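Local coordinates for protein haloacid dehalogenase-like hydrolase (Salmonella enterica subsp. enterica serovar Typhi, PDB 4EZE) that probably hydrolyses O-phosphoserine to serine and phosphate, the last step of L-serine biosynthesis, as a magnesium-dependent phosphatase of the HAD superfamily, at residues K194-A199 with N264-G269; H299-N302 with L308-F311. All blocks are in the same frame, centred on the assembly; numbering follows the deposited sequence.

Contact 1 of 2, residues K194-A199 with N264-G269; sequences KGFKTA and NIIACG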
ATOM      1  N   LYS A 194     -15.415   5.429  -8.711  1.00 63.38           N
ATOM      2  CA  LYS A 194     -15.603   4.036  -9.132  1.00 47.49           C
ATOM      3  C   LYS A 194     -16.355   3.272  -8.070  1.00 48.27           C
ATOM      4  O   LYS A 194     -16.513   2.035  -8.138  1.00 46.59           O
ATOM      5  CB  LYS A 194     -14.263   3.364  -9.437  1.00 59.56           C
ATOM      6  CG  LYS A 194     -13.568   3.935 -10.655  1.00 57.05           C
ATOM      7  CD  LYS A 194     -14.397   3.779 -11.936  1.00 50.05           C
ATOM      8  CE  LYS A 194     -14.344   2.357 -12.474  1.00 47.31           C
ATOM      9  NZ  LYS A 194     -14.593   2.262 -13.943  1.00 53.46           N
ATOM     10  N   GLY A 195     -16.817   4.009  -7.074  1.00 48.63           N
ATOM     11  CA  GLY A 195     -17.675   3.420  -6.051  1.00 40.54           C
ATOM     12  C   GLY A 195     -16.979   2.627  -4.962  1.00 54.30           C
ATOM     13  O   GLY A 195     -17.600   1.780  -4.298  1.00 52.50           O
ATOM     14  N   PHE A 196     -15.692   2.892  -4.764  1.00 51.89           N
ATOM     15  CA  PHE A 196     -14.953   2.224  -3.697  1.00 58.03           C
ATOM     16  C   PHE A 196     -14.967   3.089  -2.463  1.00 41.64           C
ATOM     17  O   PHE A 196     -14.961   4.306  -2.558  1.00 50.66           O
ATOM     18  CB  PHE A 196     -13.490   2.001  -4.085  1.00 49.92           C
ATOM     19  CG  PHE A 196     -13.269   0.798  -4.950  1.00 45.69           C
ATOM     20  CD1 PHE A 196     -13.401   0.888  -6.332  1.00 51.75           C
ATOM     21  CD2 PHE A 196     -12.887  -0.405  -4.393  1.00 36.82           C
ATOM     22  CE1 PHE A 196     -13.172  -0.211  -7.150  1.00 45.64           C
ATOM     23  CE2 PHE A 196     -12.671  -1.515  -5.201  1.00 36.53           C
ATOM     24  CZ  PHE A 196     -12.810  -1.421  -6.576  1.00 50.22           C
ATOM     25  N   LYS A 197     -14.944   2.450  -1.299  1.00 51.32           N
ATOM     26  CA  LYS A 197     -14.620   3.151  -0.064  1.00 49.65           C
ATOM     27  C   LYS A 197     -13.109   3.111   0.204  1.00 63.92           C
ATOM     28  O   LYS A 197     -12.457   2.088  -0.046  1.00 58.78           O
ATOM     29  CB  LYS A 197     -15.371   2.508   1.100  1.00 55.81           C
ATOM     30  CG  LYS A 197     -16.891   2.504   0.934  1.00 60.35           C
ATOM     31  CD  LYS A 197     -17.437   3.907   0.698  1.00 86.51           C
ATOM     32  CE  LYS A 197     -18.942   3.955   0.906  1.00 74.89           C
ATOM     33  NZ  LYS A 197     -19.269   3.458   2.277  1.00 71.09           N
ATOM     34  N   THR A 198     -12.563   4.213   0.719  1.00 63.42           N
ATOM     35  CA  THR A 198     -11.155   4.283   1.119  1.00 53.65           C
ATOM     36  C   THR A 198     -10.985   4.152   2.631  1.00 55.74           C
ATOM     37  O   THR A 198     -11.785   4.669   3.403  1.00 51.54           O
ATOM     38  CB  THR A 198     -10.523   5.622   0.721  1.00 53.81           C
ATOM     39  OG1 THR A 198     -11.230   6.685   1.368  1.00 63.66           O
ATOM     40  CG2 THR A 198     -10.578   5.830  -0.777  1.00 42.24           C
ATOM     41  N   ALA A 199      -9.919   3.479   3.044  1.00 45.34           N
ATOM     42  CA  ALA A 199      -9.592   3.320   4.451  1.00 57.36           C
ATOM     43  C   ALA A 199      -8.083   3.454   4.669  1.00 48.02           C
ATOM     44  O   ALA A 199      -7.288   3.049   3.821  1.00 57.81           O
ATOM     45  CB  ALA A 199     -10.055   1.957   4.941  1.00 43.59           C
ATOM     46  N   ASN A 264     -13.439  -8.071  -3.560  1.00 50.14           N
ATOM     47  CA  ASN A 264     -13.605  -6.659  -3.927  1.00 47.47           C
ATOM     48  C   ASN A 264     -12.827  -5.769  -2.977  1.00 46.84           C
ATOM     49  O   ASN A 264     -12.991  -4.532  -2.958  1.00 51.60           O
ATOM     50  CB  ASN A 264     -15.077  -6.280  -3.935  1.00 52.95           C
ATOM     51  CG  ASN A 264     -15.823  -6.926  -5.068  1.00 62.64           C
ATOM     52  OD1 ASN A 264     -15.417  -6.826  -6.218  1.00 50.56           O
ATOM     53  ND2 ASN A 264     -16.910  -7.600  -4.752  1.00 58.74           N
ATOM     54  N   ILE A 265     -12.010  -6.418  -2.153  1.00 48.47           N
ATOM     55  CA  ILE A 265     -11.139  -5.707  -1.216  1.00 51.56           C
ATOM     56  C   ILE A 265      -9.733  -5.544  -1.789  1.00 37.74           C
ATOM     57  O   ILE A 265      -9.029  -6.526  -2.040  1.00 48.76           O
ATOM     58  CB  ILE A 265     -11.035  -6.469   0.098  1.00 43.88           C
ATOM     59  CG1 ILE A 265     -12.408  -6.590   0.746  1.00 42.15           C
ATOM     60  CG2 ILE A 265     -10.072  -5.785   1.069  1.00 43.98           C
ATOM     61  CD1 ILE A 265     -12.373  -7.389   2.031  1.00 49.74           C
ATOM     62  N   ILE A 266      -9.336  -4.300  -2.003  1.00 51.38           N
ATOM     63  CA  ILE A 266      -7.950  -3.970  -2.320  1.00 37.01           C
ATOM     64  C   ILE A 266      -7.258  -3.370  -1.061  1.00 47.92           C
ATOM     65  O   ILE A 266      -7.792  -2.450  -0.426  1.00 47.42           O
ATOM     66  CB  ILE A 266      -7.912  -2.962  -3.472  1.00 51.72           C
ATOM     67  CG1 ILE A 266      -8.488  -3.566  -4.755  1.00 40.98           C
ATOM     68  CG2 ILE A 266      -6.510  -2.433  -3.700  1.00 35.92           C
ATOM     69  CD1 ILE A 266      -8.865  -2.494  -5.755  1.00 47.98           C
ATOM     70  N   ALA A 267      -6.087  -3.904  -0.702  1.00 40.34           N
ATOM     71  CA  ALA A 267      -5.248  -3.398   0.399  1.00 43.44           C
ATOM     72  C   ALA A 267      -3.831  -3.158  -0.113  1.00 50.24           C
ATOM     73  O   ALA A 267      -3.326  -3.944  -0.908  1.00 44.41           O
ATOM     74  CB  ALA A 267      -5.211  -4.397   1.539  1.00 37.44           C
ATOM     75  N   CYS A 268      -3.199  -2.075   0.332  1.00 50.86           N
ATOM     76  CA  CYS A 268      -1.852  -1.693  -0.127  1.00 38.80           C
ATOM     77  C   CYS A 268      -0.950  -1.513   1.088  1.00 59.25           C
ATOM     78  O   CYS A 268      -1.366  -0.925   2.078  1.00 38.34           O
ATOM     79  CB  CYS A 268      -1.887  -0.335  -0.820  1.00 52.96           C
ATOM     80  SG  CYS A 268      -3.083  -0.170  -2.158  1.00 45.76           S
ATOM     81  N   GLY A 269       0.286  -1.990   1.019  1.00 41.69           N
ATOM     82  CA  GLY A 269       1.212  -1.854   2.147  1.00 39.14           C
ATOM     83  C   GLY A 269       2.635  -2.102   1.688  1.00 46.27           C
ATOM     84  O   GLY A 269       2.856  -2.587   0.577  1.00 38.28           O
TER
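Phe196 and Ile266 meet through matching first torsions: the CG of Phe196 (chi1 -81°) and the CG1 of Ile266 (chi1 -64°) each lie anti to their own carbonyl carbon, and each side chain leaves its backbone toward the other segment. Ile266 then runs on extended (chi2 162°) and carries its CD1 methyl to the far end of the ring, 4.0 Å from Phe196 CE2 and 4.2 Å from Phe196 CZ. The two side chains cross at about a right angle, and the methyl comes at the ring obliquely. At the ring edge, near its plane, Asn264 O lies 3.8 Å from Phe196 CE2, a long C-H to oxygen approach and not a hydrogen bond. The amide of Asn264 is engaged away from the phenyl, its OD1 accepting from Ala107 N. Ile111, on the strand between, touches both Phe196 and Ile266, and Ile313 also packs on both. Just ahead of the ring, Gly195, with positive phi, is the C-prime residue of a Schellman motif that ends helix 184-193 and turns the chain into strand 197-202. Side chains from the start of strands 197-202 and 265-269 thus meet across strand 110-113, on the parallel Rossmann-like sheet of HAD hydrolases.

Contact 2 of 2, residues H299-N302 with L308-F311; sequences HQIN and LLLF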
ATOM      1  N   HIS A 299       1.136  -8.628  -6.774  1.00 35.94           N
ATOM      2  CA  HIS A 299       0.795  -7.309  -7.329  1.00 38.40           C
ATOM      3  C   HIS A 299       1.730  -6.291  -6.671  1.00 41.32           C
ATOM      4  O   HIS A 299       1.804  -6.230  -5.446  1.00 42.09           O
ATOM      5  CB  HIS A 299      -0.643  -6.946  -6.990  1.00 37.05           C
ATOM      6  CG  HIS A 299      -1.670  -7.775  -7.697  1.00 51.03           C
ATOM      7  ND1 HIS A 299      -1.704  -7.904  -9.071  1.00 55.39           N
ATOM      8  CD2 HIS A 299      -2.745  -8.459  -7.228  1.00 47.69           C
ATOM      9  CE1 HIS A 299      -2.743  -8.647  -9.418  1.00 43.28           C
ATOM     10  NE2 HIS A 299      -3.389  -9.002  -8.319  1.00 45.50           N
ATOM     11  N   GLN A 300       2.444  -5.497  -7.465  1.00 43.80           N
ATOM     12  CA  GLN A 300       3.408  -4.567  -6.891  1.00 44.11           C
ATOM     13  C   GLN A 300       3.476  -3.274  -7.657  1.00 55.64           C
ATOM     14  O   GLN A 300       3.318  -3.227  -8.894  1.00 38.49           O
ATOM     15  CB  GLN A 300       4.825  -5.175  -6.878  1.00 51.18           C
ATOM     16  CG  GLN A 300       4.963  -6.524  -6.163  1.00 36.64           C
ATOM     17  CD  GLN A 300       6.340  -7.139  -6.366  1.00 45.70           C
ATOM     18  OE1 GLN A 300       7.227  -6.503  -6.933  1.00 41.96           O
ATOM     19  NE2 GLN A 300       6.517  -8.393  -5.927  1.00 33.84           N
ATOM     20  N   ILE A 301       3.758  -2.212  -6.925  1.00 41.61           N
ATOM     21  CA  ILE A 301       4.211  -1.020  -7.590  1.00 43.02           C
ATOM     22  C   ILE A 301       5.628  -0.722  -7.138  1.00 41.07           C
ATOM     23  O   ILE A 301       5.877  -0.488  -5.951  1.00 40.09           O
ATOM     24  CB  ILE A 301       3.286   0.169  -7.313  1.00 39.75           C
ATOM     25  CG1 ILE A 301       1.886  -0.153  -7.814  1.00 41.75           C
ATOM     26  CG2 ILE A 301       3.799   1.403  -8.045  1.00 39.14           C
ATOM     27  CD1 ILE A 301       0.825   0.798  -7.284  1.00 45.03           C
ATOM     28  N   ASN A 302       6.552  -0.713  -8.089  1.00 35.58           N
ATOM     29  CA  ASN A 302       7.954  -0.547  -7.757  1.00 36.92           C
ATOM     30  C   ASN A 302       8.578   0.685  -8.345  1.00 39.24           C
ATOM     31  O   ASN A 302       9.514   1.208  -7.764  1.00 36.43           O
ATOM     32  CB  ASN A 302       8.762  -1.784  -8.199  1.00 40.75           C
ATOM     33  CG  ASN A 302       8.333  -3.020  -7.458  1.00 52.91           C
ATOM     34  OD1 ASN A 302       8.110  -2.940  -6.261  1.00 39.47           O
ATOM     35  ND2 ASN A 302       8.189  -4.166  -8.158  1.00 37.00           N
ATOM     36  N   LEU A 308      -1.219   4.122 -10.724  1.00 43.57           N
ATOM     37  CA  LEU A 308      -1.334   2.769 -11.314  1.00 44.20           C
ATOM     38  C   LEU A 308      -2.476   1.908 -10.754  1.00 38.65           C
ATOM     39  O   LEU A 308      -2.869   0.938 -11.379  1.00 41.23           O
ATOM     40  CB  LEU A 308      -0.020   1.978 -11.207  1.00 43.44           C
ATOM     41  CG  LEU A 308       1.281   2.457 -11.867  1.00 43.10           C
ATOM     42  CD1 LEU A 308       2.245   1.292 -12.019  1.00 35.82           C
ATOM     43  CD2 LEU A 308       1.027   3.075 -13.228  1.00 40.15           C
ATOM     44  N   LEU A 309      -3.018   2.240  -9.582  1.00 46.15           N
ATOM     45  CA  LEU A 309      -4.185   1.485  -9.111  1.00 35.22           C
ATOM     46  C   LEU A 309      -5.329   1.527 -10.146  1.00 38.34           C
ATOM     47  O   LEU A 309      -6.236   0.690 -10.146  1.00 40.40           O
ATOM     48  CB  LEU A 309      -4.678   2.015  -7.777  1.00 34.35           C
ATOM     49  CG  LEU A 309      -3.726   1.873  -6.598  1.00 44.08           C
ATOM     50  CD1 LEU A 309      -4.358   2.556  -5.408  1.00 39.94           C
ATOM     51  CD2 LEU A 309      -3.528   0.408  -6.286  1.00 42.63           C
ATOM     52  N   LEU A 310      -5.305   2.496 -11.045  1.00 40.83           N
ATOM     53  CA  LEU A 310      -6.311   2.455 -12.105  1.00 35.65           C
ATOM     54  C   LEU A 310      -6.469   1.061 -12.715  1.00 59.27           C
ATOM     55  O   LEU A 310      -7.596   0.595 -12.915  1.00 53.26           O
ATOM     56  CB  LEU A 310      -5.977   3.441 -13.213  1.00 41.94           C
ATOM     57  CG  LEU A 310      -7.183   3.622 -14.139  1.00 55.35           C
ATOM     58  CD1 LEU A 310      -8.293   4.307 -13.372  1.00 46.36           C
ATOM     59  CD2 LEU A 310      -6.800   4.428 -15.356  1.00 35.61           C
ATOM     60  N   PHE A 311      -5.347   0.406 -13.028  1.00 47.40           N
ATOM     61  CA  PHE A 311      -5.384  -0.900 -13.720  1.00 46.73           C
ATOM     62  C   PHE A 311      -6.104  -1.994 -12.961  1.00 46.38           C
ATOM     63  O   PHE A 311      -6.417  -3.044 -13.504  1.00 49.67           O
ATOM     64  CB  PHE A 311      -3.982  -1.348 -14.140  1.00 37.33           C
ATOM     65  CG  PHE A 311      -3.370  -0.423 -15.130  1.00 41.30           C
ATOM     66  CD1 PHE A 311      -2.516   0.589 -14.705  1.00 46.14           C
ATOM     67  CD2 PHE A 311      -3.736  -0.488 -16.470  1.00 36.05           C
ATOM     68  CE1 PHE A 311      -1.979   1.489 -15.607  1.00 32.13           C
ATOM     69  CE2 PHE A 311      -3.201   0.405 -17.388  1.00 42.18           C
ATOM     70  CZ  PHE A 311      -2.323   1.397 -16.961  1.00 45.73           C
TER
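An edge strand of the parallel HAD sheet, 299-301, is covered here by the C-terminal chain folding back over it, a short 3-10 turn at Leu308 and Leu309 supplying the cover. Ile301 points toward that turn and does the touching with one methyl. Its CG1 stands anti to the carbonyl carbon (chi1 -60°) and the chain continues extended, which sends CD1 outward to 4.2 Å from Leu308 CB. The same Ile301 CD1 lies 4.5 Å from Leu309 CD2, a looser approach made by the end of a side chain whose first bond does not aim at the strand. Ile301 and Leu308 cross obliquely. Phe99 of strand 97-100 packs against both Ile301 and Leu308, tying the antiparallel sheet to this edge, while Trp287 flanks Ile301 on the neighbouring strand. Asn302 points away from the turn, and its ND2 donates to Gln300 OE1 at 2.8 Å, nearly straight (176°) and in the plane of both amides; Gln300 NE2 in turn donates to Ile297 O, and these bonds should restrain the rotation of each group. Across the contact itself no hydrogen bond forms: the three buried aliphatic residues contribute dispersion and exclusion of water, with no directional bond to fix the turn on the strand.

Overall arrangement
Both contacts are buried and neither has a hydrogen bond across its segments, yet they lie in different parts of one parallel sheet. Contact 1 lies at the start of two inner strands, with strand 110-113 between them, and pairs an aromatic ring with a methyl and a backbone carbonyl. Contact 2 sits at the sheet's last strand and is purely aliphatic, joining the strand to the chain that follows it. Their centres are 13 Å apart, and they meet where Cys268 SG packs 4.2 Å from Leu309 CD2; Ile285 of strand 283-287 touches both of these residues. Contact 1 closes before contact 2 opens along the chain, but the chain shortly after 308-311 returns to contact 1 through Ile313.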